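Long-range contacts in transcription elongation factor Spt4 (Methanocaldococcus jannaschii DSM 2661, PDB 4ZN3), which stimulates transcription elongation and binds a zinc ion: residues Leu18-Leu23 and Pro30-Pro35; Leu44-Pro49 and Ala58-Lys63; Glu38-Leu43 and Lys65-Val70. All coordinates share one frame; numbering follows the deposited sequence.

How the contacts relate
The three contacts build one small zinc-ribbon protein, with the metal held in contact 1. Contact 3 zips the start of strand 40-46 to the chain's last strands; contact 2, nested within the loop that contact 3 closes, ties the end of the same strand to the residues after helix 53-58. Contacts 1 and 3 have centres about 11 Å apart and are joined by backbone: L23 N lies 2.9 Å from K65 O, a probable hydrogen bond. Y66 links contacts 2 and 3, its N 2.8 Å from L44 O. The nearest side-chain atoms of I62 in contact 2 and Y66 in contact 3 are about 8 and 7 Å from the zinc, near the site without forming it.

Contact 1 of 3, residues Leu18-Leu23 and Pro30-Pro35; sequences LKCKYL and PICHSP. With ZN (zinc ion), chain G.
C20 and C32 meet at the zinc ion, where C20 SG and C32 SG each lie 2.4 Å from ZN. Both sulfurs stand between the backbone N and the carbonyl carbon of their own residue (chi1 81° and 78°), which turns them inward to the metal. C17 and C29 complete the four-cysteine site, the CxxC pairs being C17/C20 and C29/C32.

Beside the metal the packing is close. I31 lays CG1 over the centre of the Y22 ring, 3.7 Å from the ring centroid and almost on the ring normal, a CH-pi contact in which the two side chains cross at about a right angle. P30 comes at the same ring obliquely, with its CD 4.1 Å from Y22 CD2. At the other end of the contact, L18 N donates to P35 O over 3.0 Å in a nearly straight bond (169°).

The remainder is looser, and K19 and P35 are exposed to solvent. K19 N makes a weak bond to S34 OG, at 3.5 Å, while its CB rests 3.8 Å from C32 SG. The side chains of L18 and P35 touch lightly, CD1 to CB at 4.2 Å.

This is the metal end of a zinc ribbon: the 18-23 loop joins strands 15-17 and 23-24, and the 30-35 loop leads from 23-24 to 36-37. K21 and L23 hydrogen-bond through their backbones to A67 and K65, and the L18 side chain packs on V70, which ties the 18-23 loop, one of the two zinc loops, to strands 64-67 and 69-70.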
loop_
_atom_site.group_PDB
_atom_site.type_symbol
_atom_site.label_atom_id
_atom_site.label_comp_id
_atom_site.label_asym_id
_atom_site.label_seq_id
_atom_site.Cartn_x
_atom_site.Cartn_y
_atom_site.Cartn_z
ATOM N N LEU B 18 -8.846 -4.112 9.834
ATOM C CA LEU B 18 -8.609 -5.547 9.611
ATOM C C LEU B 18 -9.811 -6.257 8.961
ATOM O O LEU B 18 -9.626 -7.212 8.212
ATOM C CB LEU B 18 -8.196 -6.249 10.912
ATOM C CG LEU B 18 -6.757 -5.977 11.360
ATOM C CD1 LEU B 18 -6.582 -6.304 12.834
ATOM C CD2 LEU B 18 -5.755 -6.761 10.522
ATOM N N LYS B 19 -11.022 -5.774 9.224
ATOM C CA LYS B 19 -12.229 -6.387 8.672
ATOM C C LYS B 19 -12.502 -5.907 7.238
ATOM O O LYS B 19 -12.589 -6.724 6.324
ATOM C CB LYS B 19 -13.440 -6.125 9.580
ATOM C CG LYS B 19 -14.368 -7.321 9.707
ATOM C CD LYS B 19 -15.681 -6.973 10.396
ATOM C CE LYS B 19 -16.674 -6.298 9.453
ATOM N NZ LYS B 19 -18.087 -6.640 9.799
ATOM N N CYS B 20 -12.615 -4.589 7.049
ATOM C CA CYS B 20 -13.039 -4.009 5.761
ATOM C C CYS B 20 -11.965 -3.253 4.962
ATOM O O CYS B 20 -12.269 -2.750 3.884
ATOM C CB CYS B 20 -14.242 -3.091 5.982
ATOM S SG CYS B 20 -13.842 -1.431 6.569
ATOM N N LYS B 21 -10.740 -3.160 5.490
ATOM C CA LYS B 21 -9.567 -2.560 4.801
ATOM C C LYS B 21 -9.563 -1.025 4.616
ATOM O O LYS B 21 -8.615 -0.477 4.051
ATOM C CB LYS B 21 -9.268 -3.288 3.479
ATOM C CG LYS B 21 -8.884 -4.747 3.686
ATOM C CD LYS B 21 -8.764 -5.515 2.378
ATOM C CE LYS B 21 -10.121 -5.940 1.842
ATOM N NZ LYS B 21 -9.977 -6.929 0.739
ATOM N N TYR B 22 -10.582 -0.349 5.141
ATOM C CA TYR B 22 -10.708 1.107 5.077
ATOM C C TYR B 22 -9.508 1.789 5.738
ATOM O O TYR B 22 -9.103 1.403 6.838
ATOM C CB TYR B 22 -12.010 1.518 5.776
ATOM C CG TYR B 22 -12.355 2.988 5.718
ATOM C CD1 TYR B 22 -13.056 3.513 4.638
ATOM C CD2 TYR B 22 -12.017 3.848 6.764
ATOM C CE1 TYR B 22 -13.394 4.854 4.586
ATOM C CE2 TYR B 22 -12.348 5.195 6.720
ATOM C CZ TYR B 22 -13.036 5.690 5.629
ATOM O OH TYR B 22 -13.371 7.020 5.571
ATOM N N LEU B 23 -8.939 2.788 5.062
ATOM C CA LEU B 23 -7.767 3.502 5.575
ATOM C C LEU B 23 -8.159 4.603 6.560
ATOM O O LEU B 23 -9.134 5.321 6.348
ATOM C CB LEU B 23 -6.926 4.086 4.429
ATOM C CG LEU B 23 -6.339 3.095 3.409
ATOM C CD1 LEU B 23 -5.427 3.824 2.435
ATOM C CD2 LEU B 23 -5.579 1.946 4.068
ATOM N N PRO B 30 -13.388 3.694 11.706
ATOM C CA PRO B 30 -14.597 4.523 11.853
ATOM C C PRO B 30 -15.858 3.916 11.223
ATOM O O PRO B 30 -16.965 4.255 11.640
ATOM C CB PRO B 30 -14.236 5.842 11.147
ATOM C CG PRO B 30 -12.801 5.758 10.780
ATOM C CD PRO B 30 -12.388 4.323 10.824
ATOM N N ILE B 31 -15.689 3.034 10.237
ATOM C CA ILE B 31 -16.816 2.410 9.547
ATOM C C ILE B 31 -17.372 1.255 10.382
ATOM O O ILE B 31 -18.510 1.329 10.837
ATOM C CB ILE B 31 -16.435 1.919 8.122
ATOM C CG1 ILE B 31 -15.793 3.050 7.289
ATOM C CG2 ILE B 31 -17.651 1.349 7.397
ATOM C CD1 ILE B 31 -16.599 4.332 7.193
ATOM N N CYS B 32 -16.573 0.207 10.584
ATOM C CA CYS B 32 -17.047 -1.035 11.221
ATOM C C CYS B 32 -16.530 -1.289 12.648
ATOM O O CYS B 32 -16.873 -2.312 13.243
ATOM C CB CYS B 32 -16.709 -2.235 10.332
ATOM S SG CYS B 32 -14.994 -2.783 10.416
ATOM N N HIS B 33 -15.700 -0.384 13.173
ATOM C CA HIS B 33 -15.219 -0.420 14.570
ATOM C C HIS B 33 -14.292 -1.588 14.950
ATOM O O HIS B 33 -14.017 -1.784 16.136
ATOM C CB HIS B 33 -16.391 -0.312 15.564
ATOM C CG HIS B 33 -17.283 0.865 15.315
ATOM N ND1 HIS B 33 -18.606 0.733 14.946
ATOM C CD2 HIS B 33 -17.040 2.196 15.370
ATOM C CE1 HIS B 33 -19.140 1.932 14.793
ATOM N NE2 HIS B 33 -18.210 2.836 15.043
ATOM N N SER B 34 -13.779 -2.336 13.972
ATOM C CA SER B 34 -12.796 -3.377 14.272
ATOM C C SER B 34 -11.424 -2.711 14.430
ATOM O O SER B 34 -11.268 -1.543 14.061
ATOM C CB SER B 34 -12.778 -4.454 13.183
ATOM O OG SER B 34 -11.991 -4.072 12.072
ATOM N N PRO B 35 -10.431 -3.433 14.989
ATOM C CA PRO B 35 -9.086 -2.854 15.081
ATOM C C PRO B 35 -8.467 -2.586 13.714
ATOM O O PRO B 35 -8.765 -3.296 12.749
ATOM C CB PRO B 35 -8.272 -3.932 15.819
ATOM C CG PRO B 35 -9.272 -4.814 16.470
ATOM C CD PRO B 35 -10.495 -4.771 15.610
HETATM ZN ZN ZN G . -13.632 -1.425 8.932
#

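Contact 2 of 3, residues Leu44-Pro49 and Ala58-Lys63; sequences LIVINP and AGIDIK
L44, V46 and I60 form the apolar centre of a helix-containing connection between two neighbouring antiparallel strands: after strand 40-46 the chain runs through helix 53-58 and comes back as strand 64-67. L44 and I60 reach toward each other tip to tip, with L44 CD2 3.8 Å from I60 CD1. The same CD2 also meets A58, 3.7 Å from its CB, so one methyl group touches both A58 and I60. L44 CG is anti to the backbone N (chi1 176°), and from there the branch extends toward both partners. V46 crosses I60 obliquely, its CG2 3.7 Å from I60 CG2.

Farther along, P49 lies against backbone more than side chains. Its CB is 3.6 Å from D61 O, and its CD packs 3.8 Å from K63 CB.

Around this first shell, I54 and L68 touch L44, A55 touches V46, and Y66 touches I60. The chain gets from A58 to I60 through G59, whose positive phi ends helix 53-58 in a Schellman motif; beyond it I60 points toward the strand. Backbone bonds from L44 to Y66 and from V46 to G64 fix the pairing of the strands. On its other edge, L44-V46 pairs antiparallel with a strand of another protein chain, probably its elongation partner Spt5, so the sheet continues across the interface.

K63 has its stronger mate there too, a salt bridge to an acidic side chain of that protein. Within this contact its bent chain carries NZ back to I47 O, a weak hydrogen bond of 3.3 Å.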
loop_
_atom_site.group_PDB
_atom_site.type_symbol
_atom_site.label_atom_id
_atom_site.label_comp_id
_atom_site.label_asym_id
_atom_site.label_seq_id
_atom_site.Cartn_x
_atom_site.Cartn_y
_atom_site.Cartn_z
ATOM N N LEU B 44 -6.775 1.017 -3.160
ATOM C CA LEU B 44 -7.954 1.151 -4.003
ATOM C C LEU B 44 -8.766 2.313 -3.454
ATOM O O LEU B 44 -9.237 2.259 -2.317
ATOM C CB LEU B 44 -8.782 -0.135 -3.993
ATOM C CG LEU B 44 -10.119 -0.142 -4.746
ATOM C CD1 LEU B 44 -9.981 0.322 -6.190
ATOM C CD2 LEU B 44 -10.728 -1.536 -4.699
ATOM N N ILE B 45 -8.897 3.371 -4.251
ATOM C CA ILE B 45 -9.739 4.511 -3.900
ATOM C C ILE B 45 -11.057 4.355 -4.636
ATOM O O ILE B 45 -11.098 4.445 -5.859
ATOM C CB ILE B 45 -9.079 5.857 -4.266
ATOM C CG1 ILE B 45 -7.716 5.981 -3.565
ATOM C CG2 ILE B 45 -9.993 7.017 -3.882
ATOM C CD1 ILE B 45 -6.966 7.263 -3.859
ATOM N N VAL B 46 -12.127 4.117 -3.882
ATOM C CA VAL B 46 -13.470 4.028 -4.437
ATOM C C VAL B 46 -14.106 5.405 -4.320
ATOM O O VAL B 46 -14.368 5.874 -3.210
ATOM C CB VAL B 46 -14.326 2.976 -3.696
ATOM C CG1 VAL B 46 -15.731 2.910 -4.283
ATOM C CG2 VAL B 46 -13.655 1.615 -3.779
ATOM N N ILE B 47 -14.338 6.043 -5.464
ATOM C CA ILE B 47 -14.958 7.369 -5.520
ATOM C C ILE B 47 -16.471 7.236 -5.666
ATOM O O ILE B 47 -17.217 7.907 -4.963
ATOM C CB ILE B 47 -14.367 8.223 -6.663
ATOM C CG1 ILE B 47 -12.873 8.467 -6.405
ATOM C CG2 ILE B 47 -15.092 9.565 -6.777
ATOM C CD1 ILE B 47 -12.085 8.832 -7.636
ATOM N N ASN B 48 -16.905 6.375 -6.582
ATOM C CA ASN B 48 -18.317 6.115 -6.820
ATOM C C ASN B 48 -18.551 4.603 -6.755
ATOM O O ASN B 48 -18.379 3.913 -7.762
ATOM C CB ASN B 48 -18.723 6.690 -8.183
ATOM C CG ASN B 48 -20.228 6.658 -8.419
ATOM O OD1 ASN B 48 -20.928 5.771 -7.938
ATOM N ND2 ASN B 48 -20.726 7.619 -9.186
ATOM N N PRO B 49 -18.926 4.079 -5.571
ATOM C CA PRO B 49 -19.092 2.621 -5.443
ATOM C C PRO B 49 -20.143 1.994 -6.366
ATOM O O PRO B 49 -19.930 0.893 -6.867
ATOM C CB PRO B 49 -19.479 2.416 -3.963
ATOM C CG PRO B 49 -19.753 3.768 -3.410
ATOM C CD PRO B 49 -19.055 4.767 -4.274
ATOM N N ALA B 58 -14.241 -5.883 -5.738
ATOM C CA ALA B 58 -13.590 -5.846 -4.427
ATOM C C ALA B 58 -14.554 -6.060 -3.257
ATOM O O ALA B 58 -14.106 -6.224 -2.124
ATOM C CB ALA B 58 -12.848 -4.529 -4.249
ATOM N N GLY B 59 -15.861 -6.040 -3.523
ATOM C CA GLY B 59 -16.877 -6.146 -2.486
ATOM C C GLY B 59 -17.003 -4.881 -1.659
ATOM O O GLY B 59 -17.346 -4.946 -0.479
ATOM N N ILE B 60 -16.745 -3.729 -2.277
ATOM C CA ILE B 60 -16.769 -2.446 -1.578
ATOM C C ILE B 60 -17.982 -1.644 -2.046
ATOM O O ILE B 60 -18.103 -1.340 -3.233
ATOM C CB ILE B 60 -15.473 -1.645 -1.830
ATOM C CG1 ILE B 60 -14.272 -2.389 -1.220
ATOM C CG2 ILE B 60 -15.590 -0.235 -1.246
ATOM C CD1 ILE B 60 -12.914 -1.861 -1.642
ATOM N N ASP B 61 -18.863 -1.303 -1.104
ATOM C CA ASP B 61 -20.045 -0.487 -1.384
ATOM C C ASP B 61 -20.039 0.881 -0.674
ATOM O O ASP B 61 -21.006 1.624 -0.791
ATOM C CB ASP B 61 -21.331 -1.279 -1.060
ATOM C CG ASP B 61 -21.540 -1.519 0.441
ATOM O OD1 ASP B 61 -20.680 -1.142 1.268
ATOM O OD2 ASP B 61 -22.582 -2.109 0.801
ATOM N N ILE B 62 -18.965 1.211 0.049
ATOM C CA ILE B 62 -18.833 2.510 0.721
ATOM C C ILE B 62 -17.608 3.229 0.166
ATOM O O ILE B 62 -16.525 2.646 0.090
ATOM C CB ILE B 62 -18.696 2.352 2.255
ATOM C CG1 ILE B 62 -20.011 1.839 2.855
ATOM C CG2 ILE B 62 -18.319 3.682 2.919
ATOM C CD1 ILE B 62 -19.852 1.238 4.236
ATOM N N LYS B 63 -17.773 4.501 -0.194
ATOM C CA LYS B 63 -16.690 5.255 -0.812
ATOM C C LYS B 63 -15.597 5.542 0.211
ATOM O O LYS B 63 -15.874 5.720 1.396
ATOM C CB LYS B 63 -17.200 6.538 -1.478
ATOM C CG LYS B 63 -17.390 7.745 -0.572
ATOM C CD LYS B 63 -17.887 8.945 -1.365
ATOM C CE LYS B 63 -16.762 9.616 -2.144
ATOM N NZ LYS B 63 -17.274 10.633 -3.104
#

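Contact 3 of 3, residues Glu38-Leu43 and Lys65-Val70; sequences ENWIGL and KYALSV
I41 and S69 pair through their backbones in both directions: I41 N donates to S69 O over 3.1 Å, and S69 N returns a bond to I41 O over 3.2 Å. I41 O also takes a bond from L68 N, at 3.0 Å and more bent (136°), so two donors grip one carbonyl. L68 N reaches G42 O as well, but weakly.

Backbone CH groups add to the pairing. A67 CA points its hydrogen at G42 O over 3.3 Å, and L43 CA does likewise to Y66 O.

Among the side chains, W40 and A67 share a face of the sheet with V70. A67 CB meets the indole obliquely, 3.6 Å from CE3, while V70 CG2 lies 4.1 Å from W40 CB. CG of W40 stands between its backbone N and carbonyl carbon (chi1 64°), which swings the ring to A67; L23 and A16 pack on it too, and NE1 bonds to P14 O. With a serine in place of W40, A67 CB would probably lose its indole neighbour and P14 O its NE1 donor. L68 presses CD1 against G42, 3.7 Å from its CA, where a CB would collide with that methyl group.

G42 N, for its part, hydrogen-bonds an acidic side chain of the partner protein. Because L68 and S69 both face I41, the arrangement is a classic beta bulge; at L68 the chain turns a corner, and the strands before and after it, 64-67 and 69-70, both neighbour strand 40-46.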
loop_
_atom_site.group_PDB
_atom_site.type_symbol
_atom_site.label_atom_id
_atom_site.label_comp_id
_atom_site.label_asym_id
_atom_site.label_seq_id
_atom_site.Cartn_x
_atom_site.Cartn_y
_atom_site.Cartn_z
ATOM N N GLU B 38 -1.230 -1.437 10.998
ATOM C CA GLU B 38 -0.260 -0.623 10.255
ATOM C C GLU B 38 0.404 -1.468 9.167
ATOM O O GLU B 38 1.258 -0.976 8.427
ATOM C CB GLU B 38 0.776 0.034 11.192
ATOM C CG GLU B 38 1.200 -0.766 12.421
ATOM C CD GLU B 38 2.164 -0.004 13.309
ATOM O OE1 GLU B 38 3.231 0.414 12.811
ATOM O OE2 GLU B 38 1.851 0.173 14.506
ATOM N N ASN B 39 -0.038 -2.721 9.049
ATOM C CA ASN B 39 0.560 -3.718 8.185
ATOM C C ASN B 39 -0.369 -3.994 6.992
ATOM O O ASN B 39 -1.205 -4.905 7.033
ATOM C CB ASN B 39 0.794 -4.982 9.024
ATOM C CG ASN B 39 1.868 -5.883 8.459
ATOM O OD1 ASN B 39 2.138 -5.891 7.254
ATOM N ND2 ASN B 39 2.492 -6.657 9.339
ATOM N N TRP B 40 -0.221 -3.188 5.942
ATOM C CA TRP B 40 -1.071 -3.282 4.747
ATOM C C TRP B 40 -0.336 -2.862 3.481
ATOM O O TRP B 40 0.668 -2.148 3.544
ATOM C CB TRP B 40 -2.340 -2.428 4.919
ATOM C CG TRP B 40 -2.094 -0.935 5.048
ATOM C CD1 TRP B 40 -1.912 -0.234 6.205
ATOM C CD2 TRP B 40 -2.016 0.028 3.983
ATOM N NE1 TRP B 40 -1.720 1.100 5.931
ATOM C CE2 TRP B 40 -1.778 1.290 4.576
ATOM C CE3 TRP B 40 -2.121 -0.053 2.585
ATOM C CZ2 TRP B 40 -1.642 2.466 3.820
ATOM C CZ3 TRP B 40 -1.987 1.124 1.831
ATOM C CH2 TRP B 40 -1.751 2.364 2.457
ATOM N N ILE B 41 -0.856 -3.302 2.335
ATOM C CA ILE B 41 -0.307 -2.928 1.022
ATOM C C ILE B 41 -1.402 -2.711 -0.025
ATOM O O ILE B 41 -2.521 -3.227 0.093
ATOM C CB ILE B 41 0.741 -3.947 0.481
ATOM C CG1 ILE B 41 0.258 -5.402 0.605
ATOM C CG2 ILE B 41 2.078 -3.782 1.197
ATOM C CD1 ILE B 41 -0.609 -5.881 -0.536
ATOM N N GLY B 42 -1.056 -1.932 -1.047
ATOM C CA GLY B 42 -1.954 -1.642 -2.152
ATOM C C GLY B 42 -2.996 -0.607 -1.789
ATOM O O GLY B 42 -3.383 -0.482 -0.635
ATOM N N LEU B 43 -3.462 0.124 -2.795
ATOM C CA LEU B 43 -4.431 1.195 -2.602
ATOM C C LEU B 43 -5.539 1.090 -3.638
ATOM O O LEU B 43 -5.273 1.067 -4.839
ATOM C CB LEU B 43 -3.738 2.550 -2.715
ATOM C CG LEU B 43 -4.601 3.810 -2.609
ATOM C CD1 LEU B 43 -5.291 3.902 -1.254
ATOM C CD2 LEU B 43 -3.734 5.033 -2.865
ATOM N N LYS B 65 -10.854 5.266 0.772
ATOM C CA LYS B 65 -9.578 4.668 0.410
ATOM C C LYS B 65 -9.417 3.369 1.162
ATOM O O LYS B 65 -9.691 3.304 2.359
ATOM C CB LYS B 65 -8.424 5.584 0.783
ATOM C CG LYS B 65 -8.542 6.999 0.264
ATOM C CD LYS B 65 -7.198 7.696 0.409
ATOM C CE LYS B 65 -7.320 9.180 0.704
ATOM N NZ LYS B 65 -7.550 9.942 -0.546
ATOM N N TYR B 66 -8.941 2.348 0.462
ATOM C CA TYR B 66 -8.824 1.008 1.019
ATOM C C TYR B 66 -7.480 0.398 0.694
ATOM O O TYR B 66 -6.932 0.637 -0.382
ATOM C CB TYR B 66 -9.899 0.107 0.421
ATOM C CG TYR B 66 -11.300 0.474 0.812
ATOM C CD1 TYR B 66 -11.985 1.492 0.151
ATOM C CD2 TYR B 66 -11.956 -0.213 1.827
ATOM C CE1 TYR B 66 -13.279 1.827 0.504
ATOM C CE2 TYR B 66 -13.252 0.112 2.189
ATOM C CZ TYR B 66 -13.908 1.131 1.527
ATOM O OH TYR B 66 -15.191 1.449 1.887
ATOM N N ALA B 67 -6.971 -0.407 1.621
ATOM C CA ALA B 67 -5.862 -1.312 1.336
ATOM C C ALA B 67 -6.357 -2.453 0.446
ATOM O O ALA B 67 -7.542 -2.794 0.473
ATOM C CB ALA B 67 -5.284 -1.870 2.629
ATOM N N LEU B 68 -5.461 -3.034 -0.343
ATOM C CA LEU B 68 -5.788 -4.254 -1.093
ATOM C C LEU B 68 -5.708 -5.479 -0.192
ATOM O O LEU B 68 -6.528 -6.384 -0.321
ATOM C CB LEU B 68 -4.875 -4.421 -2.302
ATOM C CG LEU B 68 -4.989 -3.322 -3.355
ATOM C CD1 LEU B 68 -4.061 -3.647 -4.513
ATOM C CD2 LEU B 68 -6.418 -3.136 -3.847
ATOM N N SER B 69 -4.721 -5.511 0.706
ATOM C CA SER B 69 -4.685 -6.508 1.783
ATOM C C SER B 69 -4.108 -5.957 3.087
ATOM O O SER B 69 -3.311 -5.014 3.086
ATOM C CB SER B 69 -3.889 -7.740 1.361
ATOM O OG SER B 69 -2.503 -7.460 1.333
ATOM N N VAL B 70 -4.511 -6.590 4.185
ATOM C CA VAL B 70 -4.071 -6.241 5.535
ATOM C C VAL B 70 -3.901 -7.530 6.359
ATOM O O VAL B 70 -4.670 -8.480 6.189
ATOM C CB VAL B 70 -5.088 -5.275 6.205
ATOM C CG1 VAL B 70 -6.448 -5.938 6.415
ATOM C CG2 VAL B 70 -4.548 -4.718 7.518
#